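Local atomic coordinates of Rio2 kinase (Chaetomium thermophilum, PDB entry 4GYI), a protein that probably acts as an atypical RIO-family serine/threonine kinase and has an ATPase-dependent role on the maturing pre-40S ribosomal subunit, binding ADP and magnesium at its active site. Residues M265-D275 with P298-V307. Residues are numbered along the deposited sequence; the frame is centred on the assembly and turned at random.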
ATOM      1  N   MET A 265       3.497  19.679  -1.062  1.00 41.14           N
ATOM      2  CA  MET A 265       4.308  20.744  -0.473  1.00 40.62           C
ATOM      3  C   MET A 265       3.435  21.883   0.050  1.00 47.71           C
ATOM      4  O   MET A 265       3.913  22.758   0.767  1.00 48.21           O
ATOM      5  CB  MET A 265       5.333  21.291  -1.477  1.00 37.25           C
ATOM      6  CG  MET A 265       6.523  20.390  -1.718  1.00 33.06           C
ATOM      7  SD  MET A 265       7.787  20.455  -0.426  1.00 45.23           S
ATOM      8  CE  MET A 265       8.294  22.182  -0.597  1.00 45.46           C
ATOM      9  N   ASP A 266       2.156  21.869  -0.318  1.00 51.33           N
ATOM     10  CA  ASP A 266       1.198  22.871   0.149  1.00 61.26           C
ATOM     11  C   ASP A 266       0.476  22.454   1.430  1.00 60.52           C
ATOM     12  O   ASP A 266      -0.443  23.142   1.864  1.00 52.11           O
ATOM     13  CB  ASP A 266       0.146  23.149  -0.931  1.00 62.66           C
ATOM     14  CG  ASP A 266       0.682  23.999  -2.063  1.00 70.81           C
ATOM     15  OD1 ASP A 266       1.517  24.890  -1.799  1.00 72.81           O
ATOM     16  OD2 ASP A 266       0.262  23.774  -3.216  1.00 75.32           O
ATOM     17  N   HIS A 267       0.866  21.322   2.014  1.00 55.24           N
ATOM     18  CA  HIS A 267       0.197  20.824   3.211  1.00 45.76           C
ATOM     19  C   HIS A 267       0.502  21.766   4.353  1.00 51.80           C
ATOM     20  O   HIS A 267       1.621  22.259   4.448  1.00 51.08           O
ATOM     21  CB  HIS A 267       0.692  19.427   3.548  1.00 44.42           C
ATOM     22  CG  HIS A 267      -0.069  18.761   4.651  1.00 50.56           C
ATOM     23  ND1 HIS A 267       0.020  19.167   5.965  1.00 46.47           N
ATOM     24  CD2 HIS A 267      -0.905  17.694   4.644  1.00 46.37           C
ATOM     25  CE1 HIS A 267      -0.755  18.404   6.714  1.00 46.13           C
ATOM     26  NE2 HIS A 267      -1.321  17.498   5.938  1.00 44.66           N
ATOM     27  N   PRO A 268      -0.496  22.039   5.213  1.00 60.35           N
ATOM     28  CA  PRO A 268      -0.311  22.973   6.329  1.00 61.68           C
ATOM     29  C   PRO A 268       0.910  22.619   7.178  1.00 57.07           C
ATOM     30  O   PRO A 268       1.585  23.507   7.688  1.00 54.90           O
ATOM     31  CB  PRO A 268      -1.594  22.795   7.145  1.00 63.36           C
ATOM     32  CG  PRO A 268      -2.612  22.402   6.145  1.00 62.06           C
ATOM     33  CD  PRO A 268      -1.889  21.560   5.124  1.00 59.49           C
ATOM     34  N   ASN A 269       1.198  21.328   7.307  1.00 53.81           N
ATOM     35  CA  ASN A 269       2.370  20.878   8.050  1.00 56.59           C
ATOM     36  C   ASN A 269       3.560  20.532   7.166  1.00 49.25           C
ATOM     37  O   ASN A 269       4.394  19.735   7.579  1.00 48.31           O
ATOM     38  CB  ASN A 269       2.039  19.628   8.870  1.00 59.98           C
ATOM     39  CG  ASN A 269       1.237  19.928  10.104  1.00 74.75           C
ATOM     40  OD1 ASN A 269       1.481  20.919  10.791  1.00 78.70           O
ATOM     41  ND2 ASN A 269       0.269  19.063  10.403  1.00 77.20           N
ATOM     42  N   ALA A 270       3.642  21.095   5.962  1.00 46.72           N
ATOM     43  CA  ALA A 270       4.640  20.631   4.994  1.00 40.02           C
ATOM     44  C   ALA A 270       6.060  20.777   5.517  1.00 46.65           C
ATOM     45  O   ALA A 270       6.887  19.885   5.314  1.00 45.03           O
ATOM     46  CB  ALA A 270       4.488  21.325   3.661  1.00 38.22           C
ATOM     47  N   GLU A 271       6.327  21.873   6.225  1.00 37.08           N
ATOM     48  CA  GLU A 271       7.668  22.121   6.751  1.00 42.71           C
ATOM     49  C   GLU A 271       8.102  21.037   7.740  1.00 43.54           C
ATOM     50  O   GLU A 271       9.231  20.560   7.689  1.00 48.59           O
ATOM     51  CB  GLU A 271       7.791  23.519   7.377  1.00 51.14           C
ATOM     52  CG  GLU A 271       9.171  23.798   7.972  1.00 55.89           C
ATOM     53  CD  GLU A 271       9.431  25.278   8.254  1.00 73.33           C
ATOM     54  OE1 GLU A 271       8.521  26.116   8.051  1.00 63.39           O
ATOM     55  OE2 GLU A 271      10.563  25.605   8.679  1.00 85.50           O
ATOM     56  N   MET A 272       7.206  20.648   8.634  1.00 44.59           N
ATOM     57  CA  MET A 272       7.502  19.567   9.562  1.00 41.03           C
ATOM     58  C   MET A 272       7.777  18.253   8.795  1.00 42.03           C
ATOM     59  O   MET A 272       8.735  17.542   9.099  1.00 39.87           O
ATOM     60  CB  MET A 272       6.360  19.409  10.575  1.00 44.84           C
ATOM     61  CG  MET A 272       6.513  18.219  11.544  1.00 52.12           C
ATOM     62  SD  MET A 272       6.004  16.582  10.927  1.00 80.81           S
ATOM     63  CE  MET A 272       4.237  16.817  10.738  1.00113.32           C
ATOM     64  N   TYR A 273       6.956  17.944   7.792  1.00 28.24           N
ATOM     65  CA  TYR A 273       7.131  16.701   7.021  1.00 32.51           C
ATOM     66  C   TYR A 273       8.429  16.709   6.202  1.00 32.61           C
ATOM     67  O   TYR A 273       9.171  15.723   6.178  1.00 30.92           O
ATOM     68  CB  TYR A 273       5.928  16.411   6.114  1.00 31.51           C
ATOM     69  CG  TYR A 273       4.651  16.041   6.846  1.00 51.76           C
ATOM     70  CD1 TYR A 273       4.532  14.829   7.520  1.00 63.11           C
ATOM     71  CD2 TYR A 273       3.552  16.897   6.843  1.00 54.92           C
ATOM     72  CE1 TYR A 273       3.362  14.493   8.189  1.00 66.39           C
ATOM     73  CE2 TYR A 273       2.377  16.570   7.506  1.00 48.90           C
ATOM     74  CZ  TYR A 273       2.286  15.373   8.178  1.00 60.44           C
ATOM     75  OH  TYR A 273       1.117  15.052   8.837  1.00 63.89           O
ATOM     76  N   PHE A 274       8.701  17.824   5.533  1.00 36.32           N
ATOM     77  CA  PHE A 274       9.971  17.992   4.835  1.00 40.09           C
ATOM     78  C   PHE A 274      11.150  17.762   5.784  1.00 43.66           C
ATOM     79  O   PHE A 274      11.972  16.871   5.550  1.00 42.61           O
ATOM     80  CB  PHE A 274      10.066  19.382   4.208  1.00 31.75           C
ATOM     81  CG  PHE A 274      11.288  19.589   3.364  1.00 36.25           C
ATOM     82  CD1 PHE A 274      11.288  19.242   2.022  1.00 35.12           C
ATOM     83  CD2 PHE A 274      12.442  20.141   3.911  1.00 39.87           C
ATOM     84  CE1 PHE A 274      12.417  19.435   1.235  1.00 30.37           C
ATOM     85  CE2 PHE A 274      13.570  20.335   3.137  1.00 43.16           C
ATOM     86  CZ  PHE A 274      13.552  19.980   1.788  1.00 38.37           C
ATOM     87  N   ASP A 275      11.220  18.561   6.849  1.00 38.30           N
ATOM     88  CA  ASP A 275      12.358  18.532   7.768  1.00 35.76           C
ATOM     89  C   ASP A 275      12.556  17.145   8.354  1.00 39.38           C
ATOM     90  O   ASP A 275      13.679  16.719   8.598  1.00 45.20           O
ATOM     91  CB  ASP A 275      12.163  19.529   8.905  1.00 43.05           C
ATOM     92  CG  ASP A 275      12.378  20.967   8.472  1.00 59.47           C
ATOM     93  OD1 ASP A 275      13.088  21.191   7.468  1.00 65.36           O
ATOM     94  OD2 ASP A 275      11.845  21.877   9.147  1.00 65.08           O
ATOM     95  N   PRO A 298      19.111  20.521   3.367  1.00 46.18           N
ATOM     96  CA  PRO A 298      18.329  21.619   2.787  1.00 49.06           C
ATOM     97  C   PRO A 298      17.167  21.993   3.692  1.00 47.85           C
ATOM     98  O   PRO A 298      16.762  21.192   4.531  1.00 49.86           O
ATOM     99  CB  PRO A 298      17.814  21.030   1.464  1.00 40.28           C
ATOM    100  CG  PRO A 298      17.758  19.581   1.687  1.00 32.90           C
ATOM    101  CD  PRO A 298      18.908  19.262   2.623  1.00 41.69           C
ATOM    102  N   PHE A 299      16.688  23.220   3.571  1.00 57.63           N
ATOM    103  CA  PHE A 299      15.612  23.689   4.425  1.00 52.44           C
ATOM    104  C   PHE A 299      14.361  23.834   3.586  1.00 51.12           C
ATOM    105  O   PHE A 299      14.441  24.112   2.381  1.00 45.26           O
ATOM    106  CB  PHE A 299      15.969  25.038   5.044  1.00 46.02           C
ATOM    107  CG  PHE A 299      17.355  25.097   5.603  1.00 55.02           C
ATOM    108  CD1 PHE A 299      17.643  24.535   6.835  1.00 60.25           C
ATOM    109  CD2 PHE A 299      18.372  25.719   4.900  1.00 57.26           C
ATOM    110  CE1 PHE A 299      18.923  24.588   7.358  1.00 51.80           C
ATOM    111  CE2 PHE A 299      19.646  25.776   5.414  1.00 63.28           C
ATOM    112  CZ  PHE A 299      19.923  25.211   6.651  1.00 62.01           C
ATOM    113  N   TYR A 300      13.214  23.654   4.229  1.00 48.23           N
ATOM    114  CA  TYR A 300      11.921  23.751   3.563  1.00 46.78           C
ATOM    115  C   TYR A 300      11.708  25.068   2.809  1.00 59.20           C
ATOM    116  O   TYR A 300      11.207  25.062   1.682  1.00 61.90           O
ATOM    117  CB  TYR A 300      10.804  23.565   4.579  1.00 46.67           C
ATOM    118  CG  TYR A 300       9.423  23.776   4.009  1.00 46.43           C
ATOM    119  CD1 TYR A 300       8.807  22.788   3.250  1.00 41.45           C
ATOM    120  CD2 TYR A 300       8.732  24.965   4.232  1.00 53.75           C
ATOM    121  CE1 TYR A 300       7.532  22.977   2.733  1.00 45.88           C
ATOM    122  CE2 TYR A 300       7.467  25.167   3.715  1.00 51.76           C
ATOM    123  CZ  TYR A 300       6.871  24.168   2.966  1.00 54.46           C
ATOM    124  OH  TYR A 300       5.604  24.366   2.459  1.00 58.85           O
ATOM    125  N   LYS A 301      12.078  26.193   3.418  1.00 57.78           N
ATOM    126  CA  LYS A 301      11.836  27.481   2.768  1.00 69.83           C
ATOM    127  C   LYS A 301      12.591  27.606   1.449  1.00 70.31           C
ATOM    128  O   LYS A 301      12.112  28.261   0.526  1.00 76.31           O
ATOM    129  CB  LYS A 301      12.142  28.673   3.682  1.00 81.90           C
ATOM    130  CG  LYS A 301      12.678  28.318   5.054  1.00 91.56           C
ATOM    131  CD  LYS A 301      14.189  28.117   5.045  1.00 92.84           C
ATOM    132  CE  LYS A 301      14.935  29.422   4.795  1.00 91.37           C
ATOM    133  NZ  LYS A 301      16.400  29.266   5.015  1.00 89.01           N
ATOM    134  N   ASP A 302      13.764  26.981   1.366  1.00 59.46           N
ATOM    135  CA  ASP A 302      14.487  26.884   0.103  1.00 61.61           C
ATOM    136  C   ASP A 302      13.660  26.069  -0.877  1.00 59.00           C
ATOM    137  O   ASP A 302      13.291  26.553  -1.940  1.00 58.47           O
ATOM    138  CB  ASP A 302      15.839  26.186   0.276  1.00 67.77           C
ATOM    139  CG  ASP A 302      16.708  26.830   1.330  1.00 82.18           C
ATOM    140  OD1 ASP A 302      17.525  26.092   1.936  1.00 90.51           O
ATOM    141  OD2 ASP A 302      16.580  28.059   1.545  1.00 71.77           O
ATOM    142  N   ALA A 303      13.383  24.818  -0.503  1.00 54.48           N
ATOM    143  CA  ALA A 303      12.664  23.877  -1.366  1.00 46.84           C
ATOM    144  C   ALA A 303      11.351  24.431  -1.941  1.00 50.77           C
ATOM    145  O   ALA A 303      11.084  24.272  -3.133  1.00 54.71           O
ATOM    146  CB  ALA A 303      12.408  22.558  -0.625  1.00 37.29           C
ATOM    147  N   LYS A 304      10.542  25.084  -1.105  1.00 46.75           N
ATOM    148  CA  LYS A 304       9.238  25.556  -1.552  1.00 53.40           C
ATOM    149  C   LYS A 304       9.318  26.560  -2.703  1.00 52.24           C
ATOM    150  O   LYS A 304       8.401  26.649  -3.513  1.00 53.43           O
ATOM    151  CB  LYS A 304       8.410  26.135  -0.399  1.00 61.53           C
ATOM    152  CG  LYS A 304       6.933  26.260  -0.764  1.00 71.93           C
ATOM    153  CD  LYS A 304       6.056  26.720   0.384  1.00 81.97           C
ATOM    154  CE  LYS A 304       4.589  26.495   0.032  1.00 89.64           C
ATOM    155  NZ  LYS A 304       3.659  26.888   1.124  1.00 97.04           N
ATOM    156  N   LYS A 305      10.415  27.308  -2.780  1.00 49.30           N
ATOM    157  CA  LYS A 305      10.599  28.277  -3.860  1.00 65.61           C
ATOM    158  C   LYS A 305      10.699  27.592  -5.229  1.00 65.98           C
ATOM    159  O   LYS A 305      10.507  28.226  -6.270  1.00 61.48           O
ATOM    160  CB  LYS A 305      11.851  29.132  -3.615  1.00 69.26           C
ATOM    161  CG  LYS A 305      11.802  30.009  -2.367  1.00 82.85           C
ATOM    162  CD  LYS A 305      10.719  31.082  -2.452  1.00 97.96           C
ATOM    163  CE  LYS A 305      11.000  32.090  -3.567  1.00109.95           C
ATOM    164  NZ  LYS A 305      10.026  33.231  -3.588  1.00114.97           N
ATOM    165  N   THR A 306      10.984  26.292  -5.215  1.00 60.33           N
ATOM    166  CA  THR A 306      11.320  25.554  -6.426  1.00 65.80           C
ATOM    167  C   THR A 306      10.126  24.832  -7.062  1.00 69.80           C
ATOM    168  O   THR A 306      10.240  24.253  -8.143  1.00 77.18           O
ATOM    169  CB  THR A 306      12.438  24.545  -6.124  1.00 71.54           C
ATOM    170  OG1 THR A 306      13.332  25.121  -5.166  1.00 68.28           O
ATOM    171  CG2 THR A 306      13.213  24.197  -7.386  1.00 79.63           C
ATOM    172  N   VAL A 307       8.978  24.868  -6.399  1.00 63.92           N
ATOM    173  CA  VAL A 307       7.799  24.197  -6.931  1.00 61.99           C
ATOM    174  C   VAL A 307       6.862  25.187  -7.615  1.00 76.16           C
ATOM    175  O   VAL A 307       6.618  26.280  -7.097  1.00 88.44           O
ATOM    176  CB  VAL A 307       7.062  23.401  -5.818  1.00 63.43           C
ATOM    177  CG1 VAL A 307       7.386  23.961  -4.467  1.00 63.91           C
ATOM    178  CG2 VAL A 307       5.554  23.380  -6.039  1.00 58.71           C
TER
HETATM  179  O   HOH W   1      12.573  25.676   6.576  1.00 77.06           O
HETATM  180  O   HOH W   2      15.685  20.097   7.066  1.00 58.81           O
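Tyr300 reaches across to the loop that leads into helix 270-289, and its OH donates a 2.9 Å hydrogen bond to Met265 O, running nearly straight on from the carbonyl (C=O...O angle 166°). The acceptor lies in the plane of the phenol, leaving both faces of the ring for packing. Glu271 takes one of them: its CB stands 3.9 Å from the Tyr300 ring centroid in a CH-pi contact, while Lys304 CB backs the opposite face near the rim. With CG anti to the backbone N (chi1 175°), the tyrosine settles as a knob in the hole formed by Ala270, Glu271, Phe274 and Asp275, where two helical segments cross at 105° in the C-terminal lobe of the kinase fold. Met265, bent at chi2 and chi3, packs its methyl CE 3.5 Å from Tyr300 CE1; its SD lies obliquely, 5.3 Å from the Tyr300 ring centroid, a Met-aromatic contact. A phenylalanine in place of Tyr300 lacks the hydroxyl and would probably leave Met265 O without this donor. Deeper in, Phe274 CE1 packs 3.6 Å from Ala303 CB, and the ring's edge meets Pro298 O. Water bridges join Glu271 OE2 to Lys301 N and Asp275 OD1 to Pro298 O. Met265 and Phe274 also pack against Ala222 and Ile218 of helix 207-223. Asp266 OD1 lies 4.1 Å from Lys304 NZ, beyond a salt bridge, while its OD2 pairs with Arg314.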